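Local atomic coordinates of RabGDI protein (Plasmodium falciparum 3D7, PDB entry 3P1W), a protein that probably acts as a Rab GDP-dissociation inhibitor, keeping Rab GTPases in their GDP-bound form and carrying them, prenylated, between membrane and cytosol. Residues N101-I105 and T443-L447; R163-F167 and I195-L201; V171-A176 and L230-K234; P187-L193 and Y221-Y227. One frame throughout, in Å; residues are numbered along the deposited sequence.

Contact 1: residues N101-I105 and T443-L447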
loop_
_atom_site.group_PDB
_atom_site.type_symbol
_atom_site.label_atom_id
_atom_site.label_comp_id
_atom_site.label_asym_id
_atom_site.label_seq_id
_atom_site.Cartn_x
_atom_site.Cartn_y
_atom_site.Cartn_z
ATOM N N ASN A 101 -0.328 -10.890 3.120
ATOM C CA ASN A 101 0.292 -11.750 2.124
ATOM C C ASN A 101 1.645 -11.310 1.592
ATOM O O ASN A 101 2.436 -12.177 1.194
ATOM C CB ASN A 101 -0.696 -11.981 0.981
ATOM C CG ASN A 101 -1.910 -12.774 1.424
ATOM O OD1 ASN A 101 -1.811 -13.605 2.313
ATOM N ND2 ASN A 101 -3.056 -12.516 0.816
ATOM N N LEU A 102 1.936 -10.001 1.565
ATOM C CA LEU A 102 3.250 -9.581 1.089
ATOM C C LEU A 102 4.322 -10.186 1.985
ATOM O O LEU A 102 5.348 -10.652 1.497
ATOM C CB LEU A 102 3.427 -8.065 1.032
ATOM C CG LEU A 102 4.859 -7.678 0.609
ATOM C CD1 LEU A 102 5.219 -8.247 -0.755
ATOM C CD2 LEU A 102 5.060 -6.147 0.629
ATOM N N VAL A 103 4.075 -10.158 3.291
ATOM C CA VAL A 103 5.011 -10.767 4.237
ATOM C C VAL A 103 5.214 -12.244 3.919
ATOM O O VAL A 103 6.347 -12.720 3.931
ATOM C CB VAL A 103 4.594 -10.541 5.692
ATOM C CG1 VAL A 103 5.395 -11.450 6.643
ATOM C CG2 VAL A 103 4.795 -9.075 6.061
ATOM N N LYS A 104 4.131 -12.954 3.599
ATOM C CA LYS A 104 4.222 -14.380 3.266
ATOM C C LYS A 104 5.031 -14.584 1.990
ATOM O O LYS A 104 5.854 -15.490 1.910
ATOM C CB LYS A 104 2.826 -15.011 3.127
ATOM C CG LYS A 104 2.033 -15.014 4.415
ATOM C CD LYS A 104 0.601 -15.515 4.230
ATOM C CE LYS A 104 -0.139 -15.482 5.556
ATOM N NZ LYS A 104 -1.474 -16.132 5.527
ATOM N N ILE A 105 4.801 -13.724 1.000
ATOM C CA ILE A 105 5.542 -13.754 -0.254
ATOM C C ILE A 105 7.023 -13.505 -0.041
ATOM O O ILE A 105 7.861 -14.206 -0.627
ATOM C CB ILE A 105 4.996 -12.732 -1.263
ATOM C CG1 ILE A 105 3.655 -13.201 -1.807
ATOM C CG2 ILE A 105 5.953 -12.535 -2.415
ATOM C CD1 ILE A 105 2.891 -12.096 -2.571
ATOM N N THR A 443 -0.747 -5.961 -3.312
ATOM C CA THR A 443 -0.529 -7.418 -3.226
ATOM C C THR A 443 -1.680 -8.169 -3.923
ATOM O O THR A 443 -1.440 -9.159 -4.653
ATOM C CB THR A 443 -0.389 -7.891 -1.777
ATOM O OG1 THR A 443 0.571 -7.076 -1.100
ATOM C CG2 THR A 443 0.066 -9.381 -1.723
ATOM N N ASN A 444 -2.914 -7.720 -3.714
ATOM C CA ASN A 444 -4.075 -8.322 -4.376
ATOM C C ASN A 444 -3.940 -8.335 -5.900
ATOM O O ASN A 444 -4.230 -9.352 -6.547
ATOM C CB ASN A 444 -5.375 -7.636 -4.009
ATOM C CG ASN A 444 -5.799 -7.895 -2.537
ATOM O OD1 ASN A 444 -5.307 -8.807 -1.888
ATOM N ND2 ASN A 444 -6.699 -7.068 -2.034
ATOM N N ASP A 445 -3.490 -7.213 -6.460
ATOM C CA ASP A 445 -3.302 -7.118 -7.906
ATOM C C ASP A 445 -2.240 -8.088 -8.388
ATOM O O ASP A 445 -2.469 -8.809 -9.349
ATOM C CB ASP A 445 -2.921 -5.694 -8.311
ATOM C CG ASP A 445 -2.739 -5.536 -9.827
ATOM O OD1 ASP A 445 -3.639 -5.948 -10.592
ATOM O OD2 ASP A 445 -1.681 -4.990 -10.223
ATOM N N LEU A 446 -1.078 -8.116 -7.737
ATOM C CA LEU A 446 -0.019 -9.035 -8.177
ATOM C C LEU A 446 -0.433 -10.487 -7.986
ATOM O O LEU A 446 -0.118 -11.324 -8.830
ATOM C CB LEU A 446 1.351 -8.704 -7.551
ATOM C CG LEU A 446 1.646 -9.009 -6.081
ATOM C CD1 LEU A 446 2.108 -10.475 -5.974
ATOM C CD2 LEU A 446 2.743 -8.068 -5.554
ATOM N N LEU A 447 -1.193 -10.781 -6.930
ATOM C CA LEU A 447 -1.734 -12.139 -6.761
ATOM C C LEU A 447 -2.714 -12.543 -7.866
ATOM O O LEU A 447 -2.713 -13.691 -8.303
ATOM C CB LEU A 447 -2.383 -12.311 -5.395
ATOM C CG LEU A 447 -1.357 -12.389 -4.261
ATOM C CD1 LEU A 447 -2.085 -12.419 -2.928
ATOM C CD2 LEU A 447 -0.435 -13.616 -4.411
HETATM O O HOH W 1 -3.274 -9.828 -0.377
#
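Thr443 sends its methyl toward helix 101-105, where CG2 lies 3.8 Å from Asn101 CB and also meets the end of Ile105, the two side chains reaching toward each other. CG2 stands anti to the backbone N, and a chi1 of -50° leaves OG1 beside that N, hydrogen-bonded to Phe439 O one turn back and 3.7 Å from Leu102 CB. Asn444 leaves its helix pointing away, yet its amide end swings back and OD1 accepts a bond of 2.7 Å from water 1. That water in turn accepts from Asn101 ND2 at 2.9 Å, so one molecule bridges two amides at the polar margin. The C-terminal helix 440-454 lies against helix 101-108, the axes of the two short segments approaching to 10.8 Å at 55°. Both pack on helix 30-41, which follows the first strand of a fold of the Rossmann type, as the family assignment suggests. Ile34 of that helix touches Leu102, Ile105 and Leu446. Leu446 and Ile105 run antiparallel alongside one another, CD1 to CD1 at 3.8 Å. Leu447 splits its two methyls: CD2 rests against Ile105 CD1, while CD1 comes crosswise to Asn101 ND2 at 3.9 Å.

Contact 2: residues R163-F167 and I195-L201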
loop_
_atom_site.group_PDB
_atom_site.type_symbol
_atom_site.label_atom_id
_atom_site.label_comp_id
_atom_site.label_asym_id
_atom_site.label_seq_id
_atom_site.Cartn_x
_atom_site.Cartn_y
_atom_site.Cartn_z
ATOM N N ARG A 163 -19.465 -1.914 24.852
ATOM C CA ARG A 163 -19.971 -2.642 23.690
ATOM C C ARG A 163 -18.824 -3.036 22.747
ATOM O O ARG A 163 -18.744 -4.181 22.306
ATOM C CB ARG A 163 -21.032 -1.811 22.949
ATOM C CG ARG A 163 -22.247 -1.488 23.804
ATOM C CD ARG A 163 -23.506 -1.168 22.994
ATOM N NE ARG A 163 -23.610 0.238 22.590
ATOM C CZ ARG A 163 -24.273 1.191 23.252
ATOM N NH1 ARG A 163 -24.892 0.934 24.398
ATOM N NH2 ARG A 163 -24.301 2.431 22.769
ATOM N N CYS A 164 -17.926 -2.094 22.462
ATOM C CA CYS A 164 -16.772 -2.387 21.607
ATOM C C CYS A 164 -15.812 -3.391 22.271
ATOM O O CYS A 164 -15.259 -4.261 21.596
ATOM C CB CYS A 164 -16.024 -1.106 21.232
ATOM S SG CYS A 164 -15.047 -1.309 19.747
ATOM N N LYS A 165 -15.656 -3.306 23.597
ATOM C CA LYS A 165 -14.863 -4.300 24.338
ATOM C C LYS A 165 -15.453 -5.686 24.113
ATOM O O LYS A 165 -14.722 -6.629 23.836
ATOM C CB LYS A 165 -14.781 -3.989 25.841
ATOM C CG LYS A 165 -14.081 -5.103 26.686
ATOM C CD LYS A 165 -14.317 -5.012 28.226
ATOM C CE LYS A 165 -15.802 -5.066 28.653
ATOM N NZ LYS A 165 -16.225 -6.278 29.462
ATOM N N ASN A 166 -16.774 -5.795 24.213
ATOM C CA ASN A 166 -17.467 -7.073 24.034
ATOM C C ASN A 166 -17.274 -7.590 22.611
ATOM O O ASN A 166 -17.057 -8.787 22.387
ATOM C CB ASN A 166 -18.967 -6.940 24.354
ATOM C CG ASN A 166 -19.244 -6.699 25.844
ATOM O OD1 ASN A 166 -18.535 -7.204 26.723
ATOM N ND2 ASN A 166 -20.299 -5.929 26.130
ATOM N N PHE A 167 -17.318 -6.677 21.646
ATOM C CA PHE A 167 -17.101 -7.043 20.254
ATOM C C PHE A 167 -15.693 -7.597 20.052
ATOM O O PHE A 167 -15.519 -8.651 19.462
ATOM C CB PHE A 167 -17.351 -5.844 19.344
ATOM C CG PHE A 167 -17.100 -6.127 17.902
ATOM C CD1 PHE A 167 -17.899 -7.025 17.220
ATOM C CD2 PHE A 167 -16.071 -5.496 17.223
ATOM C CE1 PHE A 167 -17.677 -7.300 15.873
ATOM C CE2 PHE A 167 -15.849 -5.766 15.874
ATOM C CZ PHE A 167 -16.660 -6.679 15.210
ATOM N N ILE A 195 -24.098 -8.494 12.361
ATOM C CA ILE A 195 -23.195 -8.744 13.493
ATOM C C ILE A 195 -22.955 -7.468 14.307
ATOM O O ILE A 195 -22.959 -7.505 15.533
ATOM C CB ILE A 195 -21.830 -9.308 13.054
ATOM C CG1 ILE A 195 -21.978 -10.693 12.416
ATOM C CG2 ILE A 195 -20.876 -9.371 14.258
ATOM C CD1 ILE A 195 -22.473 -11.776 13.379
ATOM N N TYR A 196 -22.735 -6.339 13.628
ATOM C CA TYR A 196 -22.593 -5.060 14.324
ATOM C C TYR A 196 -23.833 -4.760 15.177
ATOM O O TYR A 196 -23.719 -4.429 16.353
ATOM C CB TYR A 196 -22.381 -3.913 13.333
ATOM C CG TYR A 196 -21.002 -3.798 12.699
ATOM C CD1 TYR A 196 -19.833 -4.050 13.423
ATOM C CD2 TYR A 196 -20.871 -3.378 11.376
ATOM C CE1 TYR A 196 -18.557 -3.891 12.840
ATOM C CE2 TYR A 196 -19.610 -3.224 10.779
ATOM C CZ TYR A 196 -18.456 -3.495 11.507
ATOM O OH TYR A 196 -17.214 -3.329 10.901
ATOM N N LYS A 197 -25.003 -4.850 14.551
ATOM C CA LYS A 197 -26.290 -4.634 15.234
ATOM C C LYS A 197 -26.497 -5.565 16.421
ATOM O O LYS A 197 -27.131 -5.174 17.399
ATOM C CB LYS A 197 -27.466 -4.788 14.251
ATOM C CG LYS A 197 -27.590 -3.631 13.257
ATOM C CD LYS A 197 -28.656 -3.905 12.182
ATOM N N HIS A 198 -25.966 -6.785 16.346
ATOM C CA HIS A 198 -26.041 -7.706 17.478
ATOM C C HIS A 198 -25.291 -7.130 18.678
ATOM O O HIS A 198 -25.761 -7.236 19.804
ATOM C CB HIS A 198 -25.500 -9.100 17.142
ATOM C CG HIS A 198 -25.471 -10.024 18.322
ATOM N ND1 HIS A 198 -26.593 -10.690 18.772
ATOM C CD2 HIS A 198 -24.467 -10.366 19.164
ATOM C CE1 HIS A 198 -26.277 -11.413 19.832
ATOM N NE2 HIS A 198 -24.997 -11.230 20.097
ATOM N N PHE A 199 -24.136 -6.505 18.430
ATOM C CA PHE A 199 -23.387 -5.861 19.518
ATOM C C PHE A 199 -23.832 -4.420 19.775
ATOM O O PHE A 199 -23.282 -3.754 20.646
ATOM C CB PHE A 199 -21.884 -5.926 19.250
ATOM C CG PHE A 199 -21.317 -7.302 19.391
ATOM C CD1 PHE A 199 -21.197 -8.132 18.291
ATOM C CD2 PHE A 199 -20.932 -7.773 20.635
ATOM C CE1 PHE A 199 -20.682 -9.420 18.422
ATOM C CE2 PHE A 199 -20.425 -9.061 20.779
ATOM C CZ PHE A 199 -20.299 -9.887 19.669
ATOM N N ASN A 200 -24.835 -3.958 19.030
ATOM C CA ASN A 200 -25.381 -2.612 19.174
ATOM C C ASN A 200 -24.307 -1.516 19.030
ATOM O O ASN A 200 -24.308 -0.524 19.767
ATOM C CB ASN A 200 -26.139 -2.478 20.505
ATOM C CG ASN A 200 -27.432 -1.681 20.369
ATOM O OD1 ASN A 200 -27.488 -0.673 19.659
ATOM N ND2 ASN A 200 -28.476 -2.137 21.040
ATOM N N LEU A 201 -23.388 -1.708 18.083
ATOM C CA LEU A 201 -22.355 -0.696 17.805
ATOM C C LEU A 201 -22.940 0.467 16.989
ATOM O O LEU A 201 -23.729 0.238 16.078
ATOM C CB LEU A 201 -21.174 -1.336 17.068
ATOM C CG LEU A 201 -20.430 -2.472 17.779
ATOM C CD1 LEU A 201 -19.191 -2.881 17.010
ATOM C CD2 LEU A 201 -20.044 -2.113 19.217
#
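Phe199 turns one ring face toward helix 163-167 and receives on it both an edge and a backbone carbon of a single residue, Phe167. The Phe167 ring stands edge-to-face on it, centroids 5.4 Å apart and planes at 74°, with CD1 to CD1 at 3.6 Å; Phe167 CA also sits over that face in a CH-pi contact, 4.1 Å from the centroid. Phe199 lies where helix 192-198 closes in a Schellman motif: Asn200 takes a positive phi, and Leu201 N bonds back to Tyr196 O. These helices belong to the all-helical domain characteristic of Rab GDIs, and Phe167, Tyr196 and Phe199 make an aromatic cluster within it. With CG anti to the backbone N (chi1 178°), Phe167 projects from its helix into the turn; Ile195 CG2 meets the ring edge near its plane, and Tyr196 CE1 approaches Phe167 CZ obliquely at 4.1 Å. Tyr196's own hydroxyl bonds to that of Tyr221, and helix 203-213 flanks the cluster through Leu209. At the outer margin Arg163 bends at chi3, bringing NE to 3.0 Å from Asn200 O; its salt bridge is with Glu160. Leu201 forks over helix 163-167: CD2 lies against the backbone of Arg163, and CD1 sits over a face of the Phe167 ring, 4.2 Å from its centroid.

Contact 3: residues V171-A176 and L230-K234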
loop_
_atom_site.group_PDB
_atom_site.type_symbol
_atom_site.label_atom_id
_atom_site.label_comp_id
_atom_site.label_asym_id
_atom_site.label_seq_id
_atom_site.Cartn_x
_atom_site.Cartn_y
_atom_site.Cartn_z
ATOM N N VAL A 171 -14.560 -11.354 18.764
ATOM C CA VAL A 171 -13.722 -11.603 17.586
ATOM C C VAL A 171 -12.445 -12.344 17.977
ATOM O O VAL A 171 -11.984 -13.231 17.264
ATOM C CB VAL A 171 -13.340 -10.279 16.861
ATOM C CG1 VAL A 171 -12.437 -10.565 15.664
ATOM C CG2 VAL A 171 -14.590 -9.541 16.420
ATOM N N SER A 172 -11.884 -11.973 19.123
ATOM C CA SER A 172 -10.653 -12.581 19.611
ATOM C C SER A 172 -10.786 -14.110 19.781
ATOM O O SER A 172 -9.813 -14.841 19.593
ATOM C CB SER A 172 -10.263 -11.939 20.940
ATOM O OG SER A 172 -8.973 -12.342 21.344
ATOM N N GLU A 173 -11.988 -14.583 20.102
ATOM C CA GLU A 173 -12.241 -16.028 20.281
ATOM C C GLU A 173 -12.982 -16.688 19.119
ATOM O O GLU A 173 -13.184 -17.901 19.113
ATOM C CB GLU A 173 -13.015 -16.244 21.561
ATOM C CG GLU A 173 -12.200 -15.906 22.782
ATOM C CD GLU A 173 -12.851 -16.394 24.037
ATOM O OE1 GLU A 173 -13.033 -17.628 24.176
ATOM O OE2 GLU A 173 -13.185 -15.543 24.886
ATOM N N TRP A 174 -13.368 -15.882 18.137
ATOM C CA TRP A 174 -14.111 -16.350 16.978
ATOM C C TRP A 174 -13.231 -17.169 16.022
ATOM O O TRP A 174 -12.051 -16.857 15.814
ATOM C CB TRP A 174 -14.700 -15.141 16.253
ATOM C CG TRP A 174 -15.481 -15.450 15.042
ATOM C CD1 TRP A 174 -16.821 -15.686 14.963
ATOM C CD2 TRP A 174 -14.981 -15.509 13.708
ATOM N NE1 TRP A 174 -17.187 -15.902 13.656
ATOM C CE2 TRP A 174 -16.074 -15.805 12.864
ATOM C CE3 TRP A 174 -13.711 -15.346 13.145
ATOM C CZ2 TRP A 174 -15.933 -15.950 11.477
ATOM C CZ3 TRP A 174 -13.568 -15.487 11.768
ATOM C CH2 TRP A 174 -14.679 -15.785 10.950
ATOM N N ASP A 175 -13.830 -18.212 15.444
ATOM C CA ASP A 175 -13.155 -19.095 14.493
ATOM C C ASP A 175 -14.116 -19.446 13.367
ATOM O O ASP A 175 -15.212 -19.970 13.614
ATOM C CB ASP A 175 -12.682 -20.373 15.191
ATOM C CG ASP A 175 -11.813 -21.258 14.294
ATOM O OD1 ASP A 175 -12.146 -21.468 13.106
ATOM O OD2 ASP A 175 -10.793 -21.769 14.801
ATOM N N ALA A 176 -13.682 -19.198 12.135
ATOM C CA ALA A 176 -14.509 -19.426 10.956
ATOM C C ALA A 176 -14.995 -20.880 10.843
ATOM O O ALA A 176 -16.024 -21.136 10.211
ATOM C CB ALA A 176 -13.742 -19.031 9.699
ATOM N N LEU A 230 -14.927 -10.535 9.829
ATOM C CA LEU A 230 -14.436 -11.031 11.094
ATOM C C LEU A 230 -12.990 -11.512 10.959
ATOM O O LEU A 230 -12.175 -11.254 11.838
ATOM C CB LEU A 230 -15.351 -12.150 11.631
ATOM C CG LEU A 230 -16.735 -11.687 12.095
ATOM C CD1 LEU A 230 -17.687 -12.890 12.274
ATOM C CD2 LEU A 230 -16.641 -10.893 13.402
ATOM N N GLU A 231 -12.677 -12.204 9.868
ATOM C CA GLU A 231 -11.320 -12.703 9.651
ATOM C C GLU A 231 -10.325 -11.557 9.566
ATOM O O GLU A 231 -9.229 -11.630 10.101
ATOM C CB GLU A 231 -11.234 -13.544 8.360
ATOM C CG GLU A 231 -11.895 -14.905 8.446
ATOM C CD GLU A 231 -11.084 -15.934 9.223
ATOM O OE1 GLU A 231 -10.180 -15.557 10.003
ATOM O OE2 GLU A 231 -11.374 -17.137 9.060
ATOM N N ARG A 232 -10.723 -10.496 8.885
ATOM C CA ARG A 232 -9.862 -9.337 8.701
ATOM C C ARG A 232 -9.640 -8.586 10.007
ATOM O O ARG A 232 -8.517 -8.189 10.325
ATOM C CB ARG A 232 -10.464 -8.410 7.653
ATOM C CG ARG A 232 -10.375 -8.984 6.237
ATOM C CD ARG A 232 -11.204 -8.194 5.281
ATOM N NE ARG A 232 -10.603 -6.901 4.979
ATOM C CZ ARG A 232 -9.681 -6.691 4.034
ATOM N NH1 ARG A 232 -9.227 -7.682 3.271
ATOM N NH2 ARG A 232 -9.213 -5.472 3.851
ATOM N N ILE A 233 -10.710 -8.400 10.768
ATOM C CA ILE A 233 -10.607 -7.763 12.090
ATOM C C ILE A 233 -9.743 -8.622 13.001
ATOM O O ILE A 233 -8.817 -8.122 13.630
ATOM C CB ILE A 233 -11.995 -7.465 12.711
ATOM C CG1 ILE A 233 -12.737 -6.459 11.835
ATOM C CG2 ILE A 233 -11.847 -6.880 14.132
ATOM C CD1 ILE A 233 -14.128 -6.081 12.323
ATOM N N LYS A 234 -9.994 -9.932 13.025
ATOM C CA LYS A 234 -9.140 -10.834 13.806
ATOM C C LYS A 234 -7.677 -10.763 13.378
ATOM O O LYS A 234 -6.782 -10.737 14.217
ATOM C CB LYS A 234 -9.631 -12.286 13.731
ATOM C CG LYS A 234 -9.089 -13.124 14.878
ATOM C CD LYS A 234 -9.741 -14.500 14.958
ATOM C CE LYS A 234 -9.361 -15.369 13.781
ATOM N NZ LYS A 234 -7.882 -15.401 13.555
HETATM O O HOH W 2 -11.046 -18.096 11.767
#
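Trp174 lays its indole across the flank of Leu230, whose CB stands almost exactly on the normal of the six-membered ring, 3.6 Å from the centroid and 5° off it. On the same face, Leu230 CD1 presses close to CE2 and to Trp174 NE1, 3.4 Å from each, so this leucine spans both rings of the indole. NE1 is buried here and has no hydrogen-bonding partner. The opposite face carries the backbone N of Ala176, and Glu231 meets the rim: its CD is 3.6 Å from Trp174 CZ3, the carboxylate plane 85° from that of the ring. Past helix 158-173 the chain runs on as a loop, and the contact joins this region to helix 226-243 in the helical domain of this Rab GDI. Val171, one turn back, adds its two methyls. CG2 touches Leu230 CD2 at 3.9 Å, while CG1, anti to the backbone N (chi1 178°), reaches Ile233 CG2. Val171 CG1 also lies 3.8 Å from Lys234 CB. Lys234 then runs its aliphatic chain past the carbonyls of Val171 and Trp174, CD 3.4 Å from Trp174 O. Water 2 bridges the polar margin, accepting from Ala176 N and donating to Glu231 OE2.

Contact 4: residues P187-L193 and Y221-Y227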
loop_
_atom_site.group_PDB
_atom_site.type_symbol
_atom_site.label_atom_id
_atom_site.label_comp_id
_atom_site.label_asym_id
_atom_site.label_seq_id
_atom_site.Cartn_x
_atom_site.Cartn_y
_atom_site.Cartn_z
ATOM N N PRO A 187 -21.843 -16.785 10.620
ATOM C CA PRO A 187 -21.138 -15.738 9.853
ATOM C C PRO A 187 -21.190 -15.924 8.333
ATOM O O PRO A 187 -20.750 -15.025 7.593
ATOM C CB PRO A 187 -19.700 -15.862 10.352
ATOM C CG PRO A 187 -19.543 -17.309 10.655
ATOM C CD PRO A 187 -20.898 -17.785 11.155
ATOM N N TYR A 188 -21.690 -17.074 7.869
ATOM C CA TYR A 188 -21.866 -17.328 6.431
ATOM C C TYR A 188 -23.243 -16.910 5.935
ATOM O O TYR A 188 -23.417 -16.674 4.745
ATOM C CB TYR A 188 -21.596 -18.802 6.097
ATOM C CG TYR A 188 -20.204 -19.201 6.502
ATOM C CD1 TYR A 188 -19.125 -19.008 5.641
ATOM C CD2 TYR A 188 -19.954 -19.719 7.769
ATOM C CE1 TYR A 188 -17.838 -19.347 6.028
ATOM C CE2 TYR A 188 -18.676 -20.060 8.163
ATOM C CZ TYR A 188 -17.624 -19.874 7.292
ATOM O OH TYR A 188 -16.355 -20.208 7.696
ATOM N N LYS A 189 -24.201 -16.794 6.851
ATOM C CA LYS A 189 -25.574 -16.421 6.513
ATOM C C LYS A 189 -25.856 -14.965 6.891
ATOM O O LYS A 189 -26.462 -14.221 6.116
ATOM C CB LYS A 189 -26.571 -17.370 7.201
ATOM N N LEU A 190 -25.402 -14.546 8.071
ATOM C CA LEU A 190 -25.575 -13.160 8.496
ATOM C C LEU A 190 -24.554 -12.261 7.810
ATOM O O LEU A 190 -23.421 -12.680 7.535
ATOM C CB LEU A 190 -25.422 -13.032 10.010
ATOM C CG LEU A 190 -26.372 -13.842 10.901
ATOM C CD1 LEU A 190 -26.175 -13.423 12.341
ATOM C CD2 LEU A 190 -27.826 -13.675 10.482
ATOM N N THR A 191 -24.963 -11.019 7.554
ATOM C CA THR A 191 -24.063 -10.007 7.028
ATOM C C THR A 191 -23.250 -9.383 8.161
ATOM O O THR A 191 -23.594 -9.519 9.331
ATOM C CB THR A 191 -24.827 -8.879 6.314
ATOM O OG1 THR A 191 -25.607 -8.152 7.265
ATOM C CG2 THR A 191 -25.732 -9.436 5.213
ATOM N N MET A 192 -22.174 -8.666 7.828
ATOM C CA MET A 192 -21.410 -8.013 8.890
ATOM C C MET A 192 -22.265 -6.991 9.625
ATOM O O MET A 192 -22.092 -6.796 10.827
ATOM C CB MET A 192 -20.140 -7.329 8.357
ATOM C CG MET A 192 -19.206 -6.875 9.488
ATOM S SD MET A 192 -18.629 -8.265 10.479
ATOM C CE MET A 192 -18.122 -7.482 11.999
ATOM N N LEU A 193 -23.175 -6.336 8.907
ATOM C CA LEU A 193 -24.029 -5.316 9.507
ATOM C C LEU A 193 -24.900 -5.945 10.597
ATOM O O LEU A 193 -25.074 -5.375 11.664
ATOM C CB LEU A 193 -24.913 -4.641 8.448
ATOM C CG LEU A 193 -25.966 -3.654 8.979
ATOM C CD1 LEU A 193 -25.314 -2.494 9.705
ATOM C CD2 LEU A 193 -26.900 -3.159 7.875
ATOM N N TYR A 221 -18.822 -3.957 2.319
ATOM C CA TYR A 221 -18.717 -5.141 3.183
ATOM C C TYR A 221 -19.910 -5.343 4.117
ATOM O O TYR A 221 -20.173 -6.471 4.519
ATOM C CB TYR A 221 -17.432 -5.124 4.027
ATOM C CG TYR A 221 -17.492 -4.199 5.221
ATOM C CD1 TYR A 221 -17.890 -4.666 6.464
ATOM C CD2 TYR A 221 -17.182 -2.854 5.097
ATOM C CE1 TYR A 221 -17.947 -3.837 7.555
ATOM C CE2 TYR A 221 -17.247 -2.002 6.190
ATOM C CZ TYR A 221 -17.627 -2.502 7.424
ATOM O OH TYR A 221 -17.718 -1.678 8.517
ATOM N N LEU A 222 -20.609 -4.260 4.453
ATOM C CA LEU A 222 -21.736 -4.302 5.389
ATOM C C LEU A 222 -22.804 -5.273 4.924
ATOM O O LEU A 222 -23.416 -5.947 5.736
ATOM C CB LEU A 222 -22.360 -2.914 5.575
ATOM C CG LEU A 222 -21.574 -1.907 6.429
ATOM C CD1 LEU A 222 -22.289 -0.554 6.427
ATOM C CD2 LEU A 222 -21.371 -2.396 7.851
ATOM N N LYS A 223 -22.996 -5.346 3.612
ATOM C CA LYS A 223 -24.020 -6.199 3.007
ATOM C C LYS A 223 -23.514 -7.599 2.672
ATOM O O LYS A 223 -24.299 -8.460 2.335
ATOM C CB LYS A 223 -24.551 -5.528 1.742
ATOM C CG LYS A 223 -25.228 -4.191 2.036
ATOM C CD LYS A 223 -25.679 -3.459 0.760
ATOM C CE LYS A 223 -26.984 -2.683 1.014
ATOM N NZ LYS A 223 -27.423 -1.893 -0.177
ATOM N N GLN A 224 -22.207 -7.815 2.756
ATOM C CA GLN A 224 -21.596 -9.116 2.493
ATOM C C GLN A 224 -21.585 -9.998 3.750
ATOM O O GLN A 224 -21.714 -9.489 4.868
ATOM C CB GLN A 224 -20.154 -8.920 2.011
ATOM C CG GLN A 224 -20.022 -8.151 0.709
ATOM C CD GLN A 224 -18.576 -8.072 0.217
ATOM O OE1 GLN A 224 -17.676 -7.644 0.946
ATOM N NE2 GLN A 224 -18.353 -8.482 -1.031
ATOM N N PRO A 225 -21.421 -11.325 3.572
ATOM C CA PRO A 225 -21.351 -12.237 4.726
ATOM C C PRO A 225 -20.278 -11.861 5.761
ATOM O O PRO A 225 -19.181 -11.434 5.388
ATOM C CB PRO A 225 -21.032 -13.590 4.081
ATOM C CG PRO A 225 -21.655 -13.499 2.715
ATOM C CD PRO A 225 -21.413 -12.066 2.292
ATOM N N ALA A 226 -20.601 -12.062 7.042
ATOM C CA ALA A 226 -19.799 -11.560 8.165
ATOM C C ALA A 226 -18.382 -12.146 8.245
ATOM O O ALA A 226 -17.442 -11.418 8.561
ATOM C CB ALA A 226 -20.533 -11.789 9.491
ATOM N N TYR A 227 -18.227 -13.446 7.958
ATOM C CA TYR A 227 -16.932 -14.131 8.139
ATOM C C TYR A 227 -15.753 -13.424 7.454
ATOM O O TYR A 227 -14.639 -13.420 7.974
ATOM C CB TYR A 227 -16.996 -15.600 7.671
ATOM C CG TYR A 227 -16.947 -15.830 6.168
ATOM C CD1 TYR A 227 -15.775 -16.251 5.551
ATOM C CD2 TYR A 227 -18.083 -15.664 5.374
ATOM C CE1 TYR A 227 -15.732 -16.481 4.177
ATOM C CE2 TYR A 227 -18.054 -15.901 4.006
ATOM C CZ TYR A 227 -16.883 -16.302 3.412
ATOM O OH TYR A 227 -16.850 -16.531 2.052
#
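Tyr227 CB starts against Pro187, 3.8 Å from Pro187 CB. A chi1 of 77° sets CG between backbone N and carbonyl carbon, bringing the ring face against Tyr188. Tyr227 CG faces Tyr188 CE1 at 3.6 Å; CD2 meets Tyr188 CD1 over the ring face and Pro187 O at the ring edge, 3.5 Å from each. CD1 and CE1 of Tyr227 lie 3.8 and 4.0 Å from Tyr188 CE1, CE2 meets Tyr188 CD1, and CZ is 4.1 Å from Tyr188 CE1. Tyr188 CE1 stands over the centre of the Tyr227 ring, the Tyr188 and Tyr227 planes 31° apart, and Tyr188 OH bonds to Ala176 O. Four backbone bonds tie the segments: Pro187 O takes Tyr227 N, Leu190 O takes Ala226 N at 2.9 Å, Gln224 O takes Met192 N nearly along the C=O axis, and Leu222 O takes Leu193 N on a lone pair. Met192 CG touches the edge of Tyr221, 3.8 Å from CE1, and SD leans on Ala226 CB. A single beta bridge, Thr191 with Pro225, just precedes helices 192-198 and 226-243; the Thr191 side chain caps a backbone N past Leu193 while Glu194 accepts from Thr191 N, the reciprocal pair of a capping box.

Overall arrangement
Contact 1 is the most central, and buried, holding helices 101-108 and 440-454 over helix 30-41 of the Rossmann-like part, mainly by aliphatic side chains and one water. Contacts 2, 3 and 4 lie farther out, on one side of the chain's centre in the helical domain, each partly buried, their centres 13 to 14 Å apart. Contacts 2 and 3 share helix 158-173, contacts 2 and 4 helix 192-198, and contacts 3 and 4 helix 226-243. Rings dominate contact 2, an indole on a leucine contact 3, and backbone bonds contact 4. Met192 CE joins them, packing on both Phe167 and Leu230. Contact 1 touches none of the three.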